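Side-chain contacts in Baccell_00875 (Bacteroides cellulosilyticus DSM 14838, PDB 5NO8), which probably acts as a polysaccharide lyase that removes the L-rhamnose cap from glucuronic acid on arabinogalactan side chains: residues Gly189-Asp194 and Asp246-Lys251; Arg389-Glu394 and Arg427-Asp432; Val400-Gln405 and Lys415-Arg420. One frame throughout, in Å; residues are numbered along the deposited sequence.

Contact 1 (Gly189-Asp194 and Asp246-Lys251); sequences GLVVTD and DDFRHK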
loop_
_atom_site.group_PDB
_atom_site.type_symbol
_atom_site.label_atom_id
_atom_site.label_comp_id
_atom_site.label_asym_id
_atom_site.label_seq_id
_atom_site.Cartn_x
_atom_site.Cartn_y
_atom_site.Cartn_z
ATOM N N GLY A 189 16.532 -10.489 1.383
ATOM C CA GLY A 189 16.860 -9.235 0.745
ATOM C C GLY A 189 17.454 -9.459 -0.625
ATOM O O GLY A 189 18.081 -10.496 -0.882
ATOM N N LEU A 190 17.258 -8.466 -1.491
ATOM C CA LEU A 190 17.894 -8.405 -2.796
ATOM C C LEU A 190 18.432 -6.994 -2.888
ATOM O O LEU A 190 17.655 -6.048 -2.742
ATOM C CB LEU A 190 16.887 -8.661 -3.917
ATOM C CG LEU A 190 17.410 -8.599 -5.366
ATOM C CD1 LEU A 190 16.488 -9.382 -6.291
ATOM C CD2 LEU A 190 17.532 -7.158 -5.888
ATOM N N VAL A 191 19.742 -6.870 -3.101
ATOM C CA VAL A 191 20.412 -5.588 -3.203
ATOM C C VAL A 191 21.124 -5.527 -4.540
ATOM O O VAL A 191 21.970 -6.390 -4.833
ATOM C CB VAL A 191 21.390 -5.381 -2.044
ATOM C CG1 VAL A 191 22.329 -4.193 -2.283
ATOM C CG2 VAL A 191 20.598 -5.171 -0.768
ATOM N N VAL A 192 20.787 -4.512 -5.332
ATOM C CA VAL A 192 21.474 -4.292 -6.623
ATOM C C VAL A 192 22.869 -3.730 -6.353
ATOM O O VAL A 192 23.069 -2.727 -5.634
ATOM C CB VAL A 192 20.667 -3.350 -7.552
ATOM C CG1 VAL A 192 21.475 -2.917 -8.788
ATOM C CG2 VAL A 192 19.346 -3.977 -7.913
ATOM N N THR A 193 23.863 -4.376 -6.954
ATOM C CA THR A 193 25.261 -3.974 -6.798
ATOM C C THR A 193 25.957 -3.558 -8.071
ATOM O O THR A 193 27.017 -2.980 -7.987
ATOM C CB THR A 193 26.070 -5.111 -6.141
ATOM O OG1 THR A 193 25.858 -6.352 -6.843
ATOM C CG2 THR A 193 25.602 -5.276 -4.697
ATOM N N ASP A 194 25.385 -3.825 -9.239
ATOM C CA ASP A 194 25.893 -3.259 -10.467
ATOM C C ASP A 194 24.688 -3.050 -11.378
ATOM O O ASP A 194 23.738 -3.814 -11.325
ATOM C CB ASP A 194 26.948 -4.183 -11.108
ATOM C CG ASP A 194 27.745 -3.495 -12.211
ATOM O OD1 ASP A 194 27.863 -2.244 -12.217
ATOM O OD2 ASP A 194 28.291 -4.202 -13.079
ATOM N N ASP A 246 16.689 -3.439 10.289
ATOM C CA ASP A 246 18.015 -2.905 10.624
ATOM C C ASP A 246 19.128 -3.733 10.033
ATOM O O ASP A 246 20.128 -3.203 9.583
ATOM C CB ASP A 246 18.230 -2.820 12.152
ATOM C CG ASP A 246 17.506 -1.666 12.796
ATOM O OD1 ASP A 246 17.118 -0.699 12.093
ATOM O OD2 ASP A 246 17.344 -1.711 14.048
ATOM N N ASP A 247 18.977 -5.052 10.102
ATOM C CA ASP A 247 19.970 -5.964 9.586
ATOM C C ASP A 247 20.009 -5.854 8.058
ATOM O O ASP A 247 21.090 -5.824 7.467
ATOM C CB ASP A 247 19.621 -7.382 10.018
ATOM C CG ASP A 247 20.730 -8.380 9.743
ATOM O OD1 ASP A 247 21.909 -8.039 9.916
ATOM O OD2 ASP A 247 20.416 -9.533 9.373
ATOM N N PHE A 248 18.832 -5.765 7.444
ATOM C CA PHE A 248 18.744 -5.528 5.980
ATOM C C PHE A 248 19.509 -4.268 5.586
ATOM O O PHE A 248 20.368 -4.302 4.703
ATOM C CB PHE A 248 17.300 -5.424 5.516
ATOM C CG PHE A 248 17.167 -5.049 4.058
ATOM C CD1 PHE A 248 17.370 -6.001 3.052
ATOM C CD2 PHE A 248 16.849 -3.755 3.689
ATOM C CE1 PHE A 248 17.258 -5.668 1.714
ATOM C CE2 PHE A 248 16.761 -3.390 2.338
ATOM C CZ PHE A 248 16.952 -4.355 1.350
ATOM N N ARG A 249 19.239 -3.177 6.285
ATOM C CA ARG A 249 19.928 -1.913 5.987
ATOM C C ARG A 249 21.429 -1.979 6.155
ATOM O O ARG A 249 22.197 -1.476 5.315
ATOM C CB ARG A 249 19.358 -0.770 6.836
ATOM C CG ARG A 249 18.011 -0.279 6.337
ATOM C CD ARG A 249 17.549 0.966 7.065
ATOM N NE ARG A 249 17.104 0.679 8.411
ATOM C CZ ARG A 249 15.839 0.463 8.798
ATOM N NH1 ARG A 249 14.811 0.460 7.963
ATOM N NH2 ARG A 249 15.598 0.222 10.072
ATOM N N HIS A 250 21.859 -2.645 7.225
ATOM C CA HIS A 250 23.281 -2.836 7.486
ATOM C C HIS A 250 23.950 -3.605 6.355
ATOM O O HIS A 250 24.994 -3.203 5.841
ATOM C CB HIS A 250 23.480 -3.573 8.832
ATOM C CG HIS A 250 24.919 -3.757 9.210
ATOM N ND1 HIS A 250 25.740 -2.702 9.553
ATOM C CD2 HIS A 250 25.692 -4.866 9.261
ATOM C CE1 HIS A 250 26.956 -3.155 9.809
ATOM N NE2 HIS A 250 26.955 -4.465 9.635
ATOM N N LYS A 251 23.328 -4.703 5.960
ATOM C CA LYS A 251 23.843 -5.556 4.893
ATOM C C LYS A 251 23.843 -4.847 3.537
ATOM O O LYS A 251 24.806 -4.983 2.754
ATOM C CB LYS A 251 23.031 -6.837 4.834
ATOM C CG LYS A 251 23.354 -7.776 5.991
ATOM C CD LYS A 251 22.430 -8.984 5.937
ATOM C CE LYS A 251 22.578 -9.920 7.130
ATOM N NZ LYS A 251 23.795 -10.719 7.016
#

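Contact 2 (Arg389-Glu394 and Arg427-Asp432); sequences RDEGAE and RKLQTD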
loop_
_atom_site.group_PDB
_atom_site.type_symbol
_atom_site.label_atom_id
_atom_site.label_comp_id
_atom_site.label_asym_id
_atom_site.label_seq_id
_atom_site.Cartn_x
_atom_site.Cartn_y
_atom_site.Cartn_z
ATOM N N ARG A 389 -19.659 0.943 -6.162
ATOM C CA ARG A 389 -19.781 2.302 -6.678
ATOM C C ARG A 389 -21.156 2.884 -6.314
ATOM O O ARG A 389 -21.643 3.813 -6.975
ATOM C CB ARG A 389 -19.560 2.305 -8.195
ATOM C CG ARG A 389 -18.166 1.829 -8.609
ATOM C CD ARG A 389 -18.115 1.256 -10.026
ATOM N NE ARG A 389 -16.739 0.876 -10.350
ATOM C CZ ARG A 389 -16.124 -0.232 -9.933
ATOM N NH1 ARG A 389 -16.772 -1.143 -9.187
ATOM N NH2 ARG A 389 -14.838 -0.446 -10.267
ATOM N N ASP A 390 -21.750 2.361 -5.239
ATOM C CA ASP A 390 -23.096 2.750 -4.867
ATOM C C ASP A 390 -23.068 3.889 -3.845
ATOM O O ASP A 390 -22.004 4.437 -3.544
ATOM C CB ASP A 390 -23.941 1.501 -4.459
ATOM C CG ASP A 390 -23.639 0.945 -3.065
ATOM O OD1 ASP A 390 -22.840 1.477 -2.248
ATOM O OD2 ASP A 390 -24.236 -0.124 -2.774
ATOM N N GLU A 391 -24.242 4.236 -3.335
ATOM C CA GLU A 391 -24.472 5.452 -2.561
ATOM C C GLU A 391 -24.301 5.297 -1.043
ATOM O O GLU A 391 -24.591 6.234 -0.282
ATOM C CB GLU A 391 -25.878 6.006 -2.921
ATOM C CG GLU A 391 -27.046 5.085 -2.575
ATOM C CD GLU A 391 -27.496 4.173 -3.712
ATOM O OE1 GLU A 391 -26.647 3.711 -4.532
ATOM O OE2 GLU A 391 -28.726 3.888 -3.767
ATOM N N GLY A 392 -23.826 4.134 -0.585
ATOM C CA GLY A 392 -23.610 3.879 0.834
ATOM C C GLY A 392 -22.257 3.237 1.069
ATOM O O GLY A 392 -21.279 3.549 0.360
ATOM N N ALA A 393 -22.204 2.327 2.041
ATOM C CA ALA A 393 -20.998 1.567 2.370
ATOM C C ALA A 393 -19.809 2.507 2.635
ATOM O O ALA A 393 -19.927 3.416 3.462
ATOM C CB ALA A 393 -20.691 0.533 1.281
ATOM N N GLU A 394 -18.699 2.348 1.919
ATOM C CA GLU A 394 -17.515 3.144 2.212
ATOM C C GLU A 394 -17.715 4.641 1.948
ATOM O O GLU A 394 -16.901 5.442 2.415
ATOM C CB GLU A 394 -16.319 2.682 1.362
ATOM C CG GLU A 394 -15.632 1.417 1.814
ATOM C CD GLU A 394 -16.258 0.128 1.307
ATOM O OE1 GLU A 394 -17.409 0.118 0.781
ATOM O OE2 GLU A 394 -15.564 -0.903 1.446
ATOM N N ARG A 427 -33.084 7.098 6.806
ATOM C CA ARG A 427 -34.357 6.795 6.157
ATOM C C ARG A 427 -34.221 5.892 4.947
ATOM O O ARG A 427 -35.075 5.045 4.743
ATOM C CB ARG A 427 -35.080 8.077 5.746
ATOM C CG ARG A 427 -35.499 8.934 6.918
ATOM C CD ARG A 427 -36.009 10.285 6.438
ATOM N NE ARG A 427 -36.417 11.109 7.574
ATOM C CZ ARG A 427 -36.828 12.376 7.499
ATOM N NH1 ARG A 427 -36.870 13.021 6.328
ATOM N NH2 ARG A 427 -37.156 13.019 8.621
ATOM N N LYS A 428 -33.174 6.076 4.135
ATOM C CA LYS A 428 -33.036 5.330 2.876
ATOM C C LYS A 428 -32.099 4.124 2.938
ATOM O O LYS A 428 -32.331 3.143 2.229
ATOM C CB LYS A 428 -32.598 6.243 1.746
ATOM C CG LYS A 428 -33.554 7.392 1.470
ATOM C CD LYS A 428 -34.823 6.898 0.771
ATOM C CE LYS A 428 -35.665 8.055 0.257
ATOM N NZ LYS A 428 -36.132 8.914 1.388
ATOM N N LEU A 429 -31.034 4.200 3.735
ATOM C CA LEU A 429 -30.086 3.088 3.843
ATOM C C LEU A 429 -30.363 2.135 4.993
ATOM O O LEU A 429 -29.816 1.022 5.010
ATOM C CB LEU A 429 -28.641 3.594 3.951
ATOM C CG LEU A 429 -28.118 4.410 2.778
ATOM C CD1 LEU A 429 -26.647 4.710 3.033
ATOM C CD2 LEU A 429 -28.313 3.731 1.430
ATOM N N GLN A 430 -31.166 2.556 5.968
ATOM C CA GLN A 430 -31.493 1.693 7.082
ATOM C C GLN A 430 -32.993 1.333 7.064
ATOM O O GLN A 430 -33.802 2.045 6.468
ATOM C CB GLN A 430 -31.101 2.341 8.396
ATOM C CG GLN A 430 -29.597 2.431 8.645
ATOM C CD GLN A 430 -29.291 2.728 10.102
ATOM O OE1 GLN A 430 -29.829 3.679 10.669
ATOM N NE2 GLN A 430 -28.459 1.901 10.729
ATOM N N THR A 431 -33.327 0.200 7.681
ATOM C CA THR A 431 -34.722 -0.153 7.980
ATOM C C THR A 431 -35.043 0.490 9.321
ATOM O O THR A 431 -34.141 0.938 10.037
ATOM C CB THR A 431 -34.935 -1.682 8.126
ATOM O OG1 THR A 431 -34.237 -2.165 9.287
ATOM C CG2 THR A 431 -34.451 -2.434 6.908
ATOM N N ASP A 432 -36.316 0.470 9.703
ATOM C CA ASP A 432 -36.723 0.990 11.010
ATOM C C ASP A 432 -35.994 0.267 12.166
ATOM O O ASP A 432 -35.682 0.902 13.171
ATOM C CB ASP A 432 -38.259 0.920 11.185
ATOM C CG ASP A 432 -38.812 2.098 11.978
ATOM O OD1 ASP A 432 -38.683 3.240 11.492
ATOM O OD2 ASP A 432 -39.380 1.899 13.078
#

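Contact 3 (Val400-Gln405 and Lys415-Arg420); sequences VLLVKQ and KQSLLR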
loop_
_atom_site.group_PDB
_atom_site.type_symbol
_atom_site.label_atom_id
_atom_site.label_comp_id
_atom_site.label_asym_id
_atom_site.label_seq_id
_atom_site.Cartn_x
_atom_site.Cartn_y
_atom_site.Cartn_z
ATOM N N VAL A 400 -18.380 11.348 7.528
ATOM C CA VAL A 400 -17.573 11.378 8.726
ATOM C C VAL A 400 -16.512 12.495 8.582
ATOM O O VAL A 400 -16.249 13.251 9.530
ATOM C CB VAL A 400 -16.950 10.008 9.028
ATOM C CG1 VAL A 400 -16.058 10.067 10.249
ATOM C CG2 VAL A 400 -18.057 8.963 9.230
ATOM N N LEU A 401 -15.937 12.620 7.388
ATOM C CA LEU A 401 -14.985 13.696 7.161
ATOM C C LEU A 401 -15.653 15.074 7.364
ATOM O O LEU A 401 -15.081 15.951 8.054
ATOM C CB LEU A 401 -14.423 13.659 5.744
ATOM C CG LEU A 401 -13.510 14.832 5.381
ATOM C CD1 LEU A 401 -12.355 14.948 6.357
ATOM C CD2 LEU A 401 -13.012 14.679 3.953
ATOM N N LEU A 402 -16.804 15.284 6.722
ATOM C CA LEU A 402 -17.468 16.594 6.849
ATOM C C LEU A 402 -17.829 16.945 8.293
ATOM O O LEU A 402 -17.711 18.117 8.671
ATOM C CB LEU A 402 -18.645 16.754 5.923
ATOM C CG LEU A 402 -18.335 17.323 4.541
ATOM C CD1 LEU A 402 -17.257 16.569 3.772
ATOM C CD2 LEU A 402 -19.603 17.430 3.722
ATOM N N VAL A 403 -18.207 15.950 9.105
ATOM C CA VAL A 403 -18.398 16.198 10.548
ATOM C C VAL A 403 -17.115 16.666 11.218
ATOM O O VAL A 403 -17.130 17.635 11.974
ATOM C CB VAL A 403 -18.886 14.955 11.335
ATOM C CG1 VAL A 403 -18.972 15.291 12.821
ATOM C CG2 VAL A 403 -20.217 14.493 10.818
ATOM N N LYS A 404 -16.001 15.970 10.988
ATOM C CA LYS A 404 -14.770 16.326 11.667
ATOM C C LYS A 404 -14.364 17.748 11.259
ATOM O O LYS A 404 -13.964 18.534 12.105
ATOM C CB LYS A 404 -13.652 15.317 11.402
ATOM C CG LYS A 404 -13.928 13.989 12.074
ATOM C CD LYS A 404 -12.745 13.055 12.011
ATOM C CE LYS A 404 -13.110 11.712 12.618
ATOM N NZ LYS A 404 -11.888 10.908 12.832
ATOM N N GLN A 405 -14.515 18.069 9.983
ATOM C CA GLN A 405 -14.177 19.408 9.500
ATOM C C GLN A 405 -15.168 20.462 10.072
ATOM O O GLN A 405 -14.771 21.571 10.422
ATOM C CB GLN A 405 -14.156 19.477 7.977
ATOM C CG GLN A 405 -13.605 20.794 7.423
ATOM C CD GLN A 405 -12.106 21.025 7.607
ATOM O OE1 GLN A 405 -11.401 20.318 8.325
ATOM N NE2 GLN A 405 -11.622 22.079 6.969
ATOM N N LYS A 415 -22.938 21.840 8.292
ATOM C CA LYS A 415 -23.970 21.332 9.193
ATOM C C LYS A 415 -25.241 21.025 8.420
ATOM O O LYS A 415 -25.821 19.962 8.610
ATOM C CB LYS A 415 -24.270 22.313 10.329
ATOM C CG LYS A 415 -25.325 21.809 11.292
ATOM C CD LYS A 415 -25.208 22.499 12.638
ATOM C CE LYS A 415 -26.368 22.103 13.536
ATOM N NZ LYS A 415 -26.295 22.849 14.819
ATOM N N GLN A 416 -25.665 21.938 7.549
ATOM C CA GLN A 416 -26.903 21.742 6.774
ATOM C C GLN A 416 -26.784 20.588 5.798
ATOM O O GLN A 416 -27.705 19.797 5.644
ATOM C CB GLN A 416 -27.339 23.024 6.044
ATOM C CG GLN A 416 -27.952 24.067 6.978
ATOM C CD GLN A 416 -28.937 23.456 7.987
ATOM O OE1 GLN A 416 -29.916 22.807 7.592
ATOM N NE2 GLN A 416 -28.645 23.609 9.292
ATOM N N SER A 417 -25.618 20.471 5.181
ATOM C CA SER A 417 -25.344 19.349 4.303
ATOM C C SER A 417 -25.403 18.012 5.065
ATOM O O SER A 417 -25.984 17.042 4.565
ATOM C CB SER A 417 -23.968 19.553 3.634
ATOM O OG SER A 417 -23.551 18.401 2.925
ATOM N N LEU A 418 -24.785 17.975 6.243
ATOM C CA LEU A 418 -24.701 16.799 7.078
ATOM C C LEU A 418 -26.055 16.355 7.635
ATOM O O LEU A 418 -26.313 15.150 7.718
ATOM C CB LEU A 418 -23.742 16.991 8.229
ATOM C CG LEU A 418 -22.259 16.951 7.831
ATOM C CD1 LEU A 418 -21.436 17.577 8.931
ATOM C CD2 LEU A 418 -21.807 15.505 7.568
ATOM N N LEU A 419 -26.902 17.308 8.021
ATOM C CA LEU A 419 -28.263 16.951 8.485
ATOM C C LEU A 419 -29.030 16.235 7.392
ATOM O O LEU A 419 -29.736 15.261 7.659
ATOM C CB LEU A 419 -29.023 18.180 9.016
ATOM C CG LEU A 419 -28.444 18.683 10.343
ATOM C CD1 LEU A 419 -28.898 20.114 10.606
ATOM C CD2 LEU A 419 -28.794 17.808 11.532
ATOM N N ARG A 420 -28.859 16.685 6.153
ATOM C CA ARG A 420 -29.467 16.035 5.024
ATOM C C ARG A 420 -28.897 14.661 4.760
ATOM O O ARG A 420 -29.642 13.729 4.421
ATOM C CB ARG A 420 -29.328 16.871 3.772
ATOM C CG ARG A 420 -30.217 18.090 3.778
ATOM C CD ARG A 420 -29.957 18.947 2.567
ATOM N NE ARG A 420 -30.124 18.200 1.329
ATOM C CZ ARG A 420 -29.278 18.179 0.295
ATOM N NH1 ARG A 420 -28.154 18.913 0.274
ATOM N NH2 ARG A 420 -29.571 17.425 -0.767
#

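Contact 1 (Gly189-Asp194 and Asp246-Lys251)
Phe248 reaches from the helix to the strand and sets the edge of its ring against Gly189, with CE1 3.7 Å from the glycine CA. This is the tight end of the contact. The CG of Phe248 stands anti to the backbone N (chi1 174°), which swings the ring off the helix toward the sheet, and Gly189, having no side chain, lets the ring edge come right up to the backbone. Phe248 CD1 lies 4.0 Å from Gly189 CA, and the backbone N of Leu190 also sits near the ring plane. One residue further on, Val191 touches more lightly: its CG2 approaches CE1 of Phe248 obliquely at 4.2 Å.

Tyr175 meets the ring edge-to-face, and His242 and Phe581 also touch it. Toward solvent the helix is looser and polar. There Arg249 NH2 makes a salt bridge to Asp246 OD1 at 2.7 Å, one turn back, with an N-H...O angle of 145°; it meets the anti side of the carboxylate and lies 26° out of its plane. Arg249 also makes a cation-pi contact with Phe581.

Strand 187-194 runs between strands 232-242 and 175-180, and its backbone is hydrogen-bonded to both, while helix 245-254 follows strand 232-242 and packs back over the sheet. No hydrogen bond joins helix and strand here, so the chemistry is that of an apolar seat: one aromatic ring is buried against a glycine, and the charged pairing stays on the outer side of the helix.

Contact 2 (Arg389-Glu394 and Arg427-Asp432)
Leu429 holds its CG anti to its own carbonyl carbon (chi1 -61°), and its chain then runs out extended to CD1, sending that methyl from the C-terminal part of helix 412-429 to the loop at Gly392. Leu429 CD1 stops 3.8 Å from Gly392 CA. Across from it, the first torsion of Glu391 tucks CG between the backbone N and the carbonyl carbon, so that the aliphatic part of this acid faces the other leucine methyl: Glu391 CG is 4.4 Å from Leu429 CD2. Leu429 CD1 is also 4.2 Å from the Glu391 carbonyl O, a plain van der Waals neighbour.

Gly392 offers the methyl bare backbone, and the loop is shaped there by an Asx turn. The N-H of Gly392 points at Asp390 OD1, 3.3 Å away and nearly straight (164°), although it comes from well above the carboxylate plane, 58° out of it. The same OD1 pairs with Arg395, while OD2 takes a hydrogen bond with Ser438, so both oxygens of this buried acid are engaged.

The polar end of Glu391 turns to other company as well: OE2 accepts from the backbone N of Val440. Phe424, earlier on helix 412-429, touches the side chains of both Glu391 and Leu429 and extends the apolar patch, and the backbone of Leu429 is hydrogen-bonded to Tyr437. The contact thus separates two chemistries within one loop: the Asp390 carboxylate is bound to the backbone of its own loop and to Arg395 and Ser438, and the Glu391 carboxylate to Val440, while a carbon surface of Gly392 and Glu391 meets the leucine methyls through van der Waals contact, without a hydrogen bond or salt bridge between the segments.

Contact 3 (Val400-Gln405 and Lys415-Arg420)
Leu418 packs against Leu402 and Val403 inside an alpha-alpha hairpin, formed by the consecutive helices 396-409 and 412-429. The two segments run roughly antiparallel, at 147°, with their axes 9.9 Å apart. Such hairpins are the building units of alpha/alpha toroids, and the run of helices in this part of the chain is consistent with that fold.

The apolar contacts belong mostly to the two methyls of Leu418. Leu418 CD2 lies 3.8 Å from both Leu402 CB and Val403 CG2. Leu418 and Val403 approach at about a right angle. With CG1 anti to the backbone N (chi1 177°), the valine leaves CG2 as the branch that meets the leucine. Ile349 of helix 338-352 and Tyr366 also cover Leu402, and Val464 of helix 448-465 touches Val403.

Polar chemistry is turned elsewhere: no hydrogen bond links the two segments, and the buried hydroxyl of Ser417 is hydrogen-bonded to that of Tyr366. Toward helix 396-409 it meets carbon, with Ser417 OG 4.1 Å from Leu402 CD2.

Side chain against backbone makes the closest approach of all: Leu418 CD1 reaches the backbone of helix 396-409, 3.6 Å from Val403 N and 3.7 Å from Val403 CA.

Contacts 2 and 3 share helix 412-429: contact 3 joins it to helix 396-409, and contact 2 packs its C-terminal part against the loop that leads into that first helix. Contact 3 is nested along the chain inside the loop closed by contact 2. Their centres lie 16 Å apart and their nearest atoms about 8 Å; they involve the same hairpin at different places, without touching. Contact 1 belongs to the sheet-rich part, on the opposite side of the chain's centre, with its centre 49 Å from that of contact 2 and 48 Å from that of contact 3. None of the three includes a bound substrate; a glycerol, probably from crystallisation, sits by Lys404.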